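Local atomic coordinates of putative uncharacterized protein (Helicobacter pylori, PDB entry 3TDG), a protein that probably works as a thioredoxin-fold, Dsb-type oxidoreductase that reduces or reshuffles disulfide bonds in other proteins. Residues M63-D68 against A105-K110; N74-V79 against Q109-L114; N125-E130 against G252-V257; Y135-P140 against A195-E200; M180-W185 against S216-I221. All blocks are in the same frame, centred on the assembly; numbering follows the deposited sequence.

Interaction 1: M63-D68 against A105-K110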
# COMPACT_ATOMS: atom_id res chain seq x y z
N MET A 63 19.94 5.19 22.43
CA MET A 63 18.97 4.39 21.70
C MET A 63 17.98 3.80 22.69
O MET A 63 18.38 3.12 23.64
CB MET A 63 19.69 3.29 20.91
CG MET A 63 18.91 2.76 19.72
SD MET A 63 17.72 1.51 20.16
CE MET A 63 18.80 0.15 20.64
N VAL A 64 16.69 4.09 22.49
CA VAL A 64 15.62 3.59 23.35
C VAL A 64 14.54 2.90 22.53
O VAL A 64 14.09 3.43 21.50
CB VAL A 64 14.98 4.75 24.17
CG1 VAL A 64 13.93 4.22 25.15
CG2 VAL A 64 16.05 5.53 24.95
N VAL A 65 14.15 1.70 22.96
CA VAL A 65 12.97 1.03 22.41
C VAL A 65 11.85 1.09 23.44
O VAL A 65 12.08 0.85 24.63
CB VAL A 65 13.28 -0.42 21.97
CG1 VAL A 65 12.03 -1.11 21.38
CG2 VAL A 65 14.41 -0.41 20.94
N ILE A 66 10.65 1.43 22.97
CA ILE A 66 9.47 1.56 23.81
C ILE A 66 8.36 0.66 23.28
O ILE A 66 8.43 0.24 22.13
CB ILE A 66 8.97 3.05 23.93
CG1 ILE A 66 8.53 3.63 22.59
CG2 ILE A 66 10.01 3.94 24.64
CD1 ILE A 66 7.07 3.24 22.18
N GLU A 67 7.37 0.37 24.12
CA GLU A 67 6.18 -0.36 23.70
C GLU A 67 5.00 0.60 23.67
O GLU A 67 4.74 1.27 24.66
CB GLU A 67 5.88 -1.48 24.69
CG GLU A 67 4.69 -2.33 24.29
CD GLU A 67 4.20 -3.19 25.44
OE1 GLU A 67 3.82 -2.62 26.49
OE2 GLU A 67 4.21 -4.43 25.29
N ASP A 68 4.31 0.68 22.54
CA ASP A 68 3.09 1.48 22.43
C ASP A 68 1.98 0.76 23.26
O ASP A 68 1.75 -0.41 23.06
CB ASP A 68 2.71 1.59 20.95
CG ASP A 68 1.40 2.36 20.71
OD1 ASP A 68 0.41 2.13 21.42
OD2 ASP A 68 1.38 3.18 19.77
N ALA A 105 20.55 -1.29 12.83
CA ALA A 105 20.10 -2.32 11.91
C ALA A 105 19.52 -3.52 12.64
O ALA A 105 18.43 -3.99 12.29
CB ALA A 105 21.24 -2.76 10.96
N GLU A 106 20.24 -4.02 13.64
CA GLU A 106 19.79 -5.12 14.49
C GLU A 106 18.48 -4.77 15.21
O GLU A 106 17.58 -5.61 15.33
CB GLU A 106 20.84 -5.46 15.55
CG GLU A 106 22.07 -6.22 15.02
CD GLU A 106 23.30 -6.14 15.92
OE1 GLU A 106 24.30 -6.82 15.60
OE2 GLU A 106 23.28 -5.39 16.93
N THR A 107 18.42 -3.55 15.73
CA THR A 107 17.27 -3.07 16.47
C THR A 107 16.06 -2.98 15.54
O THR A 107 15.05 -3.61 15.82
CB THR A 107 17.58 -1.76 17.16
OG1 THR A 107 18.67 -1.99 18.07
CG2 THR A 107 16.37 -1.24 17.92
N ASN A 108 16.18 -2.23 14.44
CA ASN A 108 15.12 -2.16 13.45
C ASN A 108 14.59 -3.54 13.04
O ASN A 108 13.39 -3.78 13.08
CB ASN A 108 15.54 -1.34 12.22
CG ASN A 108 15.63 0.16 12.52
OD1 ASN A 108 15.24 0.61 13.60
ND2 ASN A 108 16.17 0.93 11.58
N GLN A 109 15.49 -4.46 12.70
CA GLN A 109 15.09 -5.79 12.27
C GLN A 109 14.39 -6.60 13.37
O GLN A 109 13.42 -7.30 13.10
CB GLN A 109 16.30 -6.55 11.71
CG GLN A 109 16.70 -6.01 10.32
CD GLN A 109 18.10 -6.43 9.90
OE1 GLN A 109 18.95 -5.59 9.61
NE2 GLN A 109 18.35 -7.73 9.89
N LYS A 110 14.89 -6.50 14.60
CA LYS A 110 14.27 -7.18 15.75
C LYS A 110 12.83 -6.67 16.00
O LYS A 110 11.90 -7.48 16.07
CB LYS A 110 15.15 -6.99 17.00
CG LYS A 110 14.57 -7.59 18.27
CD LYS A 110 15.53 -7.45 19.45
CE LYS A 110 15.67 -5.98 19.88
NZ LYS A 110 16.48 -5.94 21.12
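Met-63 and Val-65 both meet Thr-107, and together they form part of the seam between sheet and helix in the DsbG-type N-terminal domain. Here the antiparallel sheet is packed against helix 98-129. Met-63 leaves the strand toward the helix. With chi1 at -157°, CG lies anti to the backbone N, and CB and CG act only as the stem that brings the sulfur across. Bends at chi2 and chi3 then turn the outer chain onto Thr-107. SD arrives 3.8 Å from CG2 of Thr-107, and CE continues on to the other branch of the threonine, so the two side chains meet tip to tip. Val-65, two residues further along strand 62-67, slides alongside Thr-107 in the opposite sense and offers a single methyl, CG2, at 3.7 Å from Thr-107 CG2. The threonine methyl therefore touches both the sulfur of Met-63 and a methyl of Val-65, both on its sheet-facing side. The Thr-107 hydroxyl is turned beside its own backbone N, where it is hydrogen-bonded to the carbonyl of Leu-103 one helical turn earlier. This buried polar atom is thus satisfied within the helix. Leu-103 and Val-111, a turn to either side along the helix, add to the packing on Met-63 and Val-65 respectively. The tightest approach across the seam is Met-63 CE to Thr-107 OG1, 3.3 Å, a van der Waals touch.

Interaction 2: N74-V79 against Q109-L114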
# COMPACT_ATOMS: atom_id res chain seq x y z
N ASN A 74 6.64 -2.39 19.18
CA ASN A 74 7.90 -1.92 19.73
C ASN A 74 8.45 -0.85 18.80
O ASN A 74 8.55 -1.08 17.59
CB ASN A 74 8.92 -3.05 19.86
CG ASN A 74 8.57 -4.03 20.97
OD1 ASN A 74 7.41 -4.15 21.40
ND2 ASN A 74 9.57 -4.76 21.41
N ILE A 75 8.80 0.30 19.36
CA ILE A 75 9.19 1.46 18.56
C ILE A 75 10.57 1.90 19.02
O ILE A 75 10.76 2.20 20.20
CB ILE A 75 8.20 2.64 18.75
CG1 ILE A 75 6.73 2.18 18.55
CG2 ILE A 75 8.58 3.84 17.84
CD1 ILE A 75 6.40 1.74 17.10
N PRO A 76 11.55 1.91 18.09
CA PRO A 76 12.90 2.39 18.37
C PRO A 76 13.05 3.90 18.20
O PRO A 76 12.54 4.49 17.25
CB PRO A 76 13.75 1.62 17.35
CG PRO A 76 12.85 1.45 16.19
CD PRO A 76 11.48 1.19 16.80
N LEU A 77 13.77 4.50 19.15
CA LEU A 77 13.95 5.94 19.26
C LEU A 77 15.40 6.32 19.53
O LEU A 77 16.16 5.53 20.12
CB LEU A 77 13.12 6.47 20.45
CG LEU A 77 11.67 5.99 20.63
CD1 LEU A 77 11.13 6.40 22.02
CD2 LEU A 77 10.80 6.53 19.51
N VAL A 78 15.76 7.53 19.15
CA VAL A 78 16.95 8.19 19.71
C VAL A 78 16.44 9.27 20.67
O VAL A 78 15.56 10.06 20.31
CB VAL A 78 17.90 8.73 18.59
CG1 VAL A 78 18.99 9.60 19.16
CG2 VAL A 78 18.54 7.55 17.85
N VAL A 79 16.98 9.26 21.88
CA VAL A 79 16.50 10.13 22.96
C VAL A 79 17.67 10.87 23.62
O VAL A 79 18.72 10.27 23.89
CB VAL A 79 15.69 9.31 24.01
CG1 VAL A 79 15.24 10.17 25.17
CG2 VAL A 79 14.47 8.62 23.37
N GLN A 109 15.49 -4.46 12.70
CA GLN A 109 15.09 -5.79 12.27
C GLN A 109 14.39 -6.60 13.37
O GLN A 109 13.42 -7.30 13.10
CB GLN A 109 16.30 -6.55 11.71
CG GLN A 109 16.70 -6.01 10.32
CD GLN A 109 18.10 -6.43 9.90
OE1 GLN A 109 18.95 -5.59 9.61
NE2 GLN A 109 18.35 -7.73 9.89
N LYS A 110 14.89 -6.50 14.60
CA LYS A 110 14.27 -7.18 15.75
C LYS A 110 12.83 -6.67 16.00
O LYS A 110 11.90 -7.48 16.07
CB LYS A 110 15.15 -6.99 17.00
CG LYS A 110 14.57 -7.59 18.27
CD LYS A 110 15.53 -7.45 19.45
CE LYS A 110 15.67 -5.98 19.88
NZ LYS A 110 16.48 -5.94 21.12
N VAL A 111 12.64 -5.36 16.09
CA VAL A 111 11.29 -4.78 16.28
C VAL A 111 10.34 -5.06 15.10
O VAL A 111 9.16 -5.31 15.31
CB VAL A 111 11.30 -3.25 16.63
CG1 VAL A 111 12.27 -2.92 17.77
CG2 VAL A 111 11.59 -2.40 15.43
N GLN A 112 10.85 -5.04 13.87
CA GLN A 112 10.02 -5.36 12.72
C GLN A 112 9.51 -6.80 12.75
O GLN A 112 8.39 -7.06 12.30
CB GLN A 112 10.73 -5.06 11.40
CG GLN A 112 10.97 -3.56 11.14
CD GLN A 112 11.53 -3.27 9.76
OE1 GLN A 112 12.38 -4.01 9.25
NE2 GLN A 112 11.07 -2.21 9.15
N ALA A 113 10.32 -7.71 13.28
CA ALA A 113 9.91 -9.11 13.41
C ALA A 113 8.87 -9.29 14.53
O ALA A 113 7.88 -9.99 14.34
CB ALA A 113 11.12 -10.02 13.65
N LEU A 114 9.11 -8.64 15.67
CA LEU A 114 8.15 -8.63 16.78
C LEU A 114 6.81 -7.98 16.40
O LEU A 114 5.76 -8.51 16.75
CB LEU A 114 8.75 -7.94 18.02
CG LEU A 114 9.90 -8.71 18.69
CD1 LEU A 114 10.67 -7.81 19.65
CD2 LEU A 114 9.41 -9.99 19.41
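The carbonyl oxygen of Asn-74 faces the side chain of Val-111, with CB 3.6 Å from Asn-74 O and CG2 and CG1 a little farther off. This is packing of carbons against a backbone oxygen. The same valine also reaches the asparagine side chain, its CG1 lying 4.0 Å from Asn-74 CB. At chi1 -49° the two methyls of Val-111 divide the work: CG1, beside its own backbone N, goes to Asn-74, while CG2 is directed at the proline ring and comes 3.8 Å from Pro-76 CD. The ring of Pro-76 is crossed obliquely by the valine and touched near CD and CG. Farther down the helix, Leu-114 sends CD1 to the amide end of Asn-74, at the more exposed border of the contact. The backbone N of Asn-74 is hydrogen-bonded to OD1 of Asn-115, a polar tie from the strand's start to the same helix. Strand 74-79 and the helical segment run nearly antiparallel, at 161°, with axes 8.2 Å apart. Pro-76 also touches Thr-107 and Asn-108 of helix 98-129, and the strand lies between strands 62-67 and 85-88, while Leu-77 and Val-78 pack on Ile-92 and Ile-87 of the second subunit.

Interaction 3: N125-E130 against G252-V257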
# COMPACT_ATOMS: atom_id res chain seq x y z
N ASN A 125 -7.16 -12.52 16.17
CA ASN A 125 -8.17 -12.10 17.12
C ASN A 125 -9.37 -11.43 16.48
O ASN A 125 -10.50 -11.72 16.84
CB ASN A 125 -7.59 -11.15 18.16
CG ASN A 125 -6.67 -11.84 19.11
OD1 ASN A 125 -6.49 -13.06 19.06
ND2 ASN A 125 -6.07 -11.07 20.01
N ALA A 126 -9.12 -10.53 15.53
CA ALA A 126 -10.21 -9.86 14.82
C ALA A 126 -11.02 -10.83 13.94
O ALA A 126 -12.26 -10.72 13.86
CB ALA A 126 -9.70 -8.71 14.00
N ILE A 127 -10.34 -11.75 13.26
CA ILE A 127 -11.03 -12.79 12.50
C ILE A 127 -11.99 -13.57 13.41
O ILE A 127 -13.17 -13.69 13.09
CB ILE A 127 -10.07 -13.74 11.74
CG1 ILE A 127 -9.47 -12.99 10.55
CG2 ILE A 127 -10.82 -15.02 11.28
CD1 ILE A 127 -8.24 -13.65 9.97
N PHE A 128 -11.49 -14.07 14.53
CA PHE A 128 -12.31 -14.85 15.44
C PHE A 128 -13.42 -14.09 16.17
O PHE A 128 -14.44 -14.69 16.53
CB PHE A 128 -11.43 -15.65 16.40
CG PHE A 128 -10.64 -16.70 15.70
CD1 PHE A 128 -11.28 -17.80 15.14
CD2 PHE A 128 -9.26 -16.57 15.55
CE1 PHE A 128 -10.56 -18.78 14.46
CE2 PHE A 128 -8.53 -17.53 14.86
CZ PHE A 128 -9.19 -18.64 14.31
N ASN A 129 -13.21 -12.79 16.38
CA ASN A 129 -14.21 -11.92 17.00
C ASN A 129 -15.32 -11.54 16.04
O ASN A 129 -16.39 -11.16 16.46
CB ASN A 129 -13.56 -10.64 17.56
CG ASN A 129 -12.67 -10.91 18.74
OD1 ASN A 129 -12.91 -11.83 19.53
ND2 ASN A 129 -11.61 -10.12 18.88
N GLU A 130 -15.04 -11.64 14.75
CA GLU A 130 -16.00 -11.29 13.71
C GLU A 130 -16.94 -12.46 13.31
O GLU A 130 -17.92 -12.25 12.59
CB GLU A 130 -15.23 -10.74 12.52
CG GLU A 130 -15.93 -10.68 11.16
CD GLU A 130 -14.96 -10.29 10.04
OE1 GLU A 130 -14.07 -11.10 9.68
OE2 GLU A 130 -15.08 -9.15 9.52
N GLY A 252 -6.05 -13.91 4.00
CA GLY A 252 -4.92 -14.78 3.70
C GLY A 252 -4.00 -14.89 4.89
O GLY A 252 -2.90 -15.41 4.79
N VAL A 253 -4.47 -14.39 6.04
CA VAL A 253 -3.80 -14.62 7.31
C VAL A 253 -3.97 -16.08 7.74
O VAL A 253 -3.12 -16.64 8.44
CB VAL A 253 -4.32 -13.65 8.38
CG1 VAL A 253 -3.91 -14.09 9.78
CG2 VAL A 253 -3.82 -12.22 8.09
N ILE A 254 -5.10 -16.67 7.36
CA ILE A 254 -5.35 -18.10 7.55
C ILE A 254 -5.42 -18.67 6.13
O ILE A 254 -6.24 -18.23 5.32
CB ILE A 254 -6.67 -18.39 8.31
CG1 ILE A 254 -6.65 -17.72 9.70
CG2 ILE A 254 -6.94 -19.90 8.41
CD1 ILE A 254 -7.90 -17.97 10.58
N LYS A 255 -4.53 -19.61 5.83
CA LYS A 255 -4.37 -20.10 4.47
C LYS A 255 -4.81 -21.57 4.29
O LYS A 255 -4.84 -22.07 3.17
CB LYS A 255 -2.91 -19.95 4.03
CG LYS A 255 -2.33 -18.54 4.20
CD LYS A 255 -0.96 -18.38 3.52
CE LYS A 255 -1.05 -18.36 1.98
NZ LYS A 255 -2.12 -17.45 1.48
N GLY A 256 -5.15 -22.25 5.38
CA GLY A 256 -5.57 -23.65 5.29
C GLY A 256 -6.06 -24.25 6.59
O GLY A 256 -6.07 -23.59 7.64
N VAL A 257 -6.46 -25.51 6.52
CA VAL A 257 -7.04 -26.20 7.66
C VAL A 257 -6.35 -27.57 7.84
O VAL A 257 -5.77 -28.07 6.90
CB VAL A 257 -8.56 -26.40 7.50
CG1 VAL A 257 -9.30 -25.03 7.41
CG2 VAL A 257 -8.87 -27.26 6.26
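Ile-254 pushes its CD1 methyl toward two neighbours at the C-terminal part of helix 98-129, Ile-127 and Phe-128. Its conformation is what makes this possible: CG1 lies anti to the carbonyl carbon, and chi2 at -178° carries CD1 straight outward, so the methyl is the farthest point of the chain. It ends 4.0 Å from Phe-128 CZ and 4.2 Å from Ile-127 CG2, the shorter branch of that isoleucine. Phe-128 does not aim directly at the loop. Its first torsion, -67°, holds the ring beside the backbone N, and the CZ end of the ring swings round to the isoleucine, which approaches it obliquely. The ring is also stacked with that of Tyr-152 on strand 150-155, a second partner for the same aromatic group. Ile-127 splits its two branches between two loop residues: CG2 serves Ile-254, while the longer arm, extended through CG1, lays CD1 4.2 Å from Val-253 CB. Gly-252, with positive phi just after helix 235-249, turns the chain into this loop, which leads to strand 259-262. In thioredoxin folds the loop before the equivalent strand carries the cis-proline, and the sequence here is consistent with that. The long helix from the N-terminal domain is thus joined to the thioredoxin-like domain through aliphatic carbons and one ring carbon of Phe-128, an apolar contact that gains its strength from burial and shape rather than from directed bonds.

Interaction 4: Y135-P140 against A195-E200. With FMT (formic acid), chain C.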
# COMPACT_ATOMS: atom_id res chain seq x y z
N TYR A 135 -21.92 -19.35 15.91
CA TYR A 135 -21.32 -20.16 14.86
C TYR A 135 -20.34 -21.21 15.42
O TYR A 135 -20.43 -22.41 15.07
CB TYR A 135 -20.67 -19.28 13.79
CG TYR A 135 -20.34 -20.04 12.53
CD1 TYR A 135 -21.23 -20.06 11.45
CD2 TYR A 135 -19.16 -20.77 12.42
CE1 TYR A 135 -20.97 -20.76 10.31
CE2 TYR A 135 -18.87 -21.50 11.27
CZ TYR A 135 -19.78 -21.49 10.22
OH TYR A 135 -19.51 -22.17 9.06
N ALA A 136 -19.42 -20.78 16.29
CA ALA A 136 -18.42 -21.69 16.85
C ALA A 136 -19.08 -22.66 17.78
O ALA A 136 -20.06 -22.30 18.44
CB ALA A 136 -17.32 -20.92 17.62
N ILE A 137 -18.54 -23.88 17.83
CA ILE A 137 -19.02 -24.90 18.75
C ILE A 137 -18.06 -24.92 19.90
O ILE A 137 -16.93 -25.42 19.78
CB ILE A 137 -19.04 -26.30 18.11
CG1 ILE A 137 -19.94 -26.30 16.88
CG2 ILE A 137 -19.47 -27.36 19.15
CD1 ILE A 137 -19.55 -27.33 15.86
N GLU A 138 -18.50 -24.38 21.03
CA GLU A 138 -17.64 -24.30 22.21
C GLU A 138 -17.82 -25.51 23.12
O GLU A 138 -18.92 -25.78 23.61
CB GLU A 138 -17.90 -22.98 22.96
CG GLU A 138 -16.93 -22.78 24.13
CD GLU A 138 -17.02 -21.41 24.77
OE1 GLU A 138 -16.84 -20.37 24.09
OE2 GLU A 138 -17.24 -21.37 25.99
N LEU A 139 -16.74 -26.25 23.33
CA LEU A 139 -16.74 -27.41 24.20
C LEU A 139 -15.83 -27.17 25.41
O LEU A 139 -14.61 -27.10 25.25
CB LEU A 139 -16.31 -28.66 23.43
CG LEU A 139 -17.03 -28.88 22.10
CD1 LEU A 139 -16.22 -29.76 21.16
CD2 LEU A 139 -18.45 -29.42 22.31
N PRO A 140 -16.42 -27.00 26.62
CA PRO A 140 -15.62 -26.72 27.82
C PRO A 140 -14.70 -27.89 28.17
O PRO A 140 -15.08 -29.05 28.00
CB PRO A 140 -16.68 -26.52 28.92
CG PRO A 140 -17.92 -27.19 28.40
CD PRO A 140 -17.87 -27.01 26.91
N ALA A 195 -23.20 -26.58 7.05
CA ALA A 195 -24.61 -26.17 7.25
C ALA A 195 -25.40 -27.11 8.15
O ALA A 195 -26.11 -26.68 9.06
CB ALA A 195 -25.33 -25.97 5.89
N LEU A 196 -25.27 -28.41 7.89
CA LEU A 196 -25.95 -29.44 8.67
C LEU A 196 -25.44 -29.44 10.10
O LEU A 196 -26.21 -29.64 11.05
CB LEU A 196 -25.70 -30.83 8.03
CG LEU A 196 -26.30 -31.10 6.63
CD1 LEU A 196 -25.75 -32.42 5.99
CD2 LEU A 196 -27.82 -31.14 6.66
N ILE A 197 -24.14 -29.24 10.25
CA ILE A 197 -23.56 -29.11 11.58
C ILE A 197 -24.17 -27.90 12.34
O ILE A 197 -24.49 -28.02 13.52
CB ILE A 197 -21.99 -29.12 11.57
CG1 ILE A 197 -21.47 -30.57 11.42
CG2 ILE A 197 -21.41 -28.55 12.89
CD1 ILE A 197 -20.07 -30.70 10.80
N GLN A 198 -24.31 -26.76 11.67
CA GLN A 198 -24.90 -25.56 12.29
C GLN A 198 -26.35 -25.89 12.72
O GLN A 198 -26.76 -25.57 13.83
CB GLN A 198 -24.93 -24.38 11.31
CG GLN A 198 -23.58 -23.66 11.11
CD GLN A 198 -23.03 -23.15 12.42
OE1 GLN A 198 -23.71 -22.44 13.15
NE2 GLN A 198 -21.81 -23.55 12.75
N GLU A 199 -27.10 -26.53 11.82
CA GLU A 199 -28.50 -26.88 12.11
C GLU A 199 -28.59 -27.84 13.27
O GLU A 199 -29.36 -27.64 14.20
CB GLU A 199 -29.17 -27.46 10.87
CG GLU A 199 -30.63 -27.93 11.06
CD GLU A 199 -31.24 -28.35 9.73
OE1 GLU A 199 -30.79 -29.37 9.16
OE2 GLU A 199 -32.14 -27.64 9.22
N GLU A 200 -27.74 -28.87 13.25
CA GLU A 200 -27.78 -29.89 14.27
C GLU A 200 -27.30 -29.36 15.64
O GLU A 200 -27.84 -29.77 16.67
CB GLU A 200 -26.99 -31.12 13.79
CG GLU A 200 -26.94 -32.27 14.76
CD GLU A 200 -27.72 -33.50 14.28
OE1 GLU A 200 -27.28 -34.15 13.30
OE2 GLU A 200 -28.77 -33.81 14.91
C FMT C . -21.71 -25.10 21.94
O1 FMT C . -22.89 -25.48 22.00
O2 FMT C . -21.28 -24.25 21.15
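An edge strand of the thioredoxin-like sheet, 137-139, and the turn leading into it meet helix 188-206 through two pairs, Tyr-135 with Gln-198 and Ile-137 with Ile-197. Gln-198 carries the polar part. Its NE2 donates to the carbonyl oxygen of Tyr-135 at 2.9 Å; the bond is nearly straight, 166° at the hydrogen, and it lies in the carbonyl plane on a lone pair. The same amide group also lies flat over one face of the tyrosine ring, the two planes only 6° apart. NE2 sits over the ring centre, and CD is 3.7 Å from Tyr-135 CD1. A bend at chi2, -57°, folds the glutamine chain so that its amide can do both jobs at once; bonded within its plane and stacked on its face, it has little freedom to rotate. Tyr-135 in turn is fixed at its far end, where OH is hydrogen-bonded to the carbonyl of Val-182. Next to this, Ile-137 and Ile-197 cross at about a right angle, CD1 of the first 3.7 Å from CG2 of the second. Beyond the contact, a formate, probably from the crystallisation liquor, accepts a hydrogen bond from Glu-138 N to its O2 at 2.8 Å. It is also hydrogen-bonded to Lys-214 and Arg-205, a setting that would suit a negatively charged group. Helices 188-206 and 211-222 lie in the chain between strand 177-182 and helix 235-249, which resembles the helical insertion of Dsb-type thioredoxin folds, here laid against the border of the central sheet.

Interaction 5: M180-W185 against S216-I221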
# COMPACT_ATOMS: atom_id res chain seq x y z
N MET A 180 -14.51 -24.93 18.14
CA MET A 180 -14.38 -25.47 16.81
C MET A 180 -15.21 -24.66 15.80
O MET A 180 -16.43 -24.51 15.95
CB MET A 180 -14.79 -26.94 16.83
CG MET A 180 -14.37 -27.69 15.59
SD MET A 180 -14.30 -29.45 15.94
CE MET A 180 -14.35 -30.09 14.27
N VAL A 181 -14.55 -24.15 14.77
CA VAL A 181 -15.18 -23.35 13.73
C VAL A 181 -15.22 -24.20 12.46
O VAL A 181 -14.18 -24.39 11.81
CB VAL A 181 -14.39 -22.04 13.50
CG1 VAL A 181 -15.02 -21.20 12.37
CG2 VAL A 181 -14.31 -21.22 14.80
N VAL A 182 -16.40 -24.73 12.13
CA VAL A 182 -16.55 -25.68 11.03
C VAL A 182 -16.91 -24.92 9.75
O VAL A 182 -18.00 -24.36 9.64
CB VAL A 182 -17.57 -26.81 11.35
CG1 VAL A 182 -17.64 -27.86 10.22
CG2 VAL A 182 -17.20 -27.49 12.63
N VAL A 183 -15.97 -24.89 8.81
CA VAL A 183 -16.11 -24.05 7.63
C VAL A 183 -16.50 -24.87 6.39
O VAL A 183 -16.30 -26.09 6.35
CB VAL A 183 -14.81 -23.28 7.34
CG1 VAL A 183 -14.52 -22.27 8.47
CG2 VAL A 183 -13.62 -24.26 7.14
N GLY A 184 -17.02 -24.17 5.39
CA GLY A 184 -17.33 -24.77 4.09
C GLY A 184 -16.29 -24.35 3.07
O GLY A 184 -16.62 -23.71 2.09
N TRP A 185 -15.02 -24.72 3.31
CA TRP A 185 -13.87 -24.13 2.62
C TRP A 185 -13.42 -24.89 1.36
O TRP A 185 -13.02 -24.28 0.35
CB TRP A 185 -12.73 -23.96 3.65
CG TRP A 185 -11.25 -23.72 3.21
CD1 TRP A 185 -10.17 -24.50 3.56
CD2 TRP A 185 -10.71 -22.61 2.49
NE1 TRP A 185 -9.00 -23.97 3.06
CE2 TRP A 185 -9.30 -22.81 2.39
CE3 TRP A 185 -11.27 -21.49 1.87
CZ2 TRP A 185 -8.46 -21.92 1.72
CZ3 TRP A 185 -10.44 -20.62 1.21
CH2 TRP A 185 -9.05 -20.83 1.13
N SER A 216 -20.28 -36.42 19.20
CA SER A 216 -20.89 -37.47 18.38
C SER A 216 -21.53 -36.91 17.12
O SER A 216 -21.45 -37.53 16.07
CB SER A 216 -21.93 -38.28 19.16
OG SER A 216 -21.29 -39.00 20.18
N ILE A 217 -22.18 -35.75 17.23
CA ILE A 217 -22.72 -35.09 16.05
C ILE A 217 -21.60 -34.81 15.06
O ILE A 217 -21.73 -35.09 13.88
CB ILE A 217 -23.49 -33.78 16.43
CG1 ILE A 217 -24.84 -34.14 17.06
CG2 ILE A 217 -23.67 -32.88 15.21
CD1 ILE A 217 -25.43 -33.03 17.93
N LEU A 218 -20.48 -34.28 15.55
CA LEU A 218 -19.35 -33.95 14.67
C LEU A 218 -18.77 -35.20 13.99
O LEU A 218 -18.60 -35.23 12.77
CB LEU A 218 -18.27 -33.19 15.47
CG LEU A 218 -18.61 -31.74 15.88
CD1 LEU A 218 -17.62 -31.22 16.91
CD2 LEU A 218 -18.67 -30.80 14.66
N GLU A 219 -18.51 -36.24 14.78
CA GLU A 219 -18.02 -37.53 14.27
C GLU A 219 -18.98 -38.13 13.27
O GLU A 219 -18.58 -38.56 12.18
CB GLU A 219 -17.73 -38.49 15.43
CG GLU A 219 -16.64 -37.96 16.34
CD GLU A 219 -16.38 -38.84 17.56
OE1 GLU A 219 -17.27 -39.62 17.95
OE2 GLU A 219 -15.28 -38.72 18.14
N LYS A 220 -20.27 -38.12 13.60
CA LYS A 220 -21.29 -38.63 12.68
C LYS A 220 -21.14 -37.94 11.31
O LYS A 220 -21.04 -38.61 10.28
CB LYS A 220 -22.71 -38.45 13.27
CG LYS A 220 -23.87 -38.90 12.35
CD LYS A 220 -25.26 -38.64 12.95
CE LYS A 220 -25.72 -37.19 12.74
NZ LYS A 220 -27.00 -36.87 13.47
N ILE A 221 -21.09 -36.60 11.30
CA ILE A 221 -21.12 -35.85 10.03
C ILE A 221 -19.76 -35.79 9.32
O ILE A 221 -19.69 -35.77 8.08
CB ILE A 221 -21.78 -34.43 10.19
CG1 ILE A 221 -23.26 -34.58 10.56
CG2 ILE A 221 -21.63 -33.60 8.92
CD1 ILE A 221 -23.92 -33.32 11.12
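This is a small, wholly apolar helix-on-sheet contact in the thioredoxin-like domain: Met-180 and Val-182 of strand 177-182 face Leu-218 of helix 211-222, and one leucine serves both strand residues. Met-180 and Val-182, two apart on the strand, both leave it toward the helix, whereas the intervening Val-181 packs on the opposite side against Ile-248 of helix 235-249. The methionine reaches far. Its CG is anti to the backbone N, chi1 -165°, and the chain stays extended all the way, so that SD comes 3.9 Å from Leu-218 CD1 in a tip-to-tip meeting. Val-182 is shorter and passes the leucine in the reverse direction, its CG2 lying 4.2 Å from Leu-218 CD2. The fork at the end of the leucine thus splits between sulfur and methyl, one branch to each. With chi1 at -71° and chi2 close to 167°, Leu-218 keeps its fork directed from the helix at the strand. The core around it is filled by Ile-137 on the neighbouring strand, which touches Leu-218, and by Ile-197 of helix 188-206, which touches Val-182. On the sheet side, the strand is hydrogen-bonded to Ile-137 on one flank and to Ile-153 and Ser-155 on the other. Met-180 comes close to, but makes no contact with, Cys-159 and Cys-162, a CxxC consistent with a thioredoxin-type active site. With only carbon and a polarisable sulfur meeting, buried and at ordinary van der Waals spacing, the contact depends on dispersion and the exclusion of water.

Overall arrangement
Helix 98-129 runs through the first three contacts. Interactions 1 and 2, with centres 2 Å apart, use successive turns of one face of it against adjacent strands of one sheet, while interaction 3, about 28 Å from interaction 1 between centres, joins its far end to the thioredoxin-like domain. Interactions 4 and 5 lie on the other side of the chain's centre, about 44 Å between centres from interaction 1. Their centres are about 7 Å apart and they touch: Ile-197 packs on Ile-221, and Glu-200 forms a salt bridge with Lys-220 toward the surface. Trp-185 brings interaction 5 against the loop of interaction 3. The CxxC, probably the redox site, lies close to Met-180.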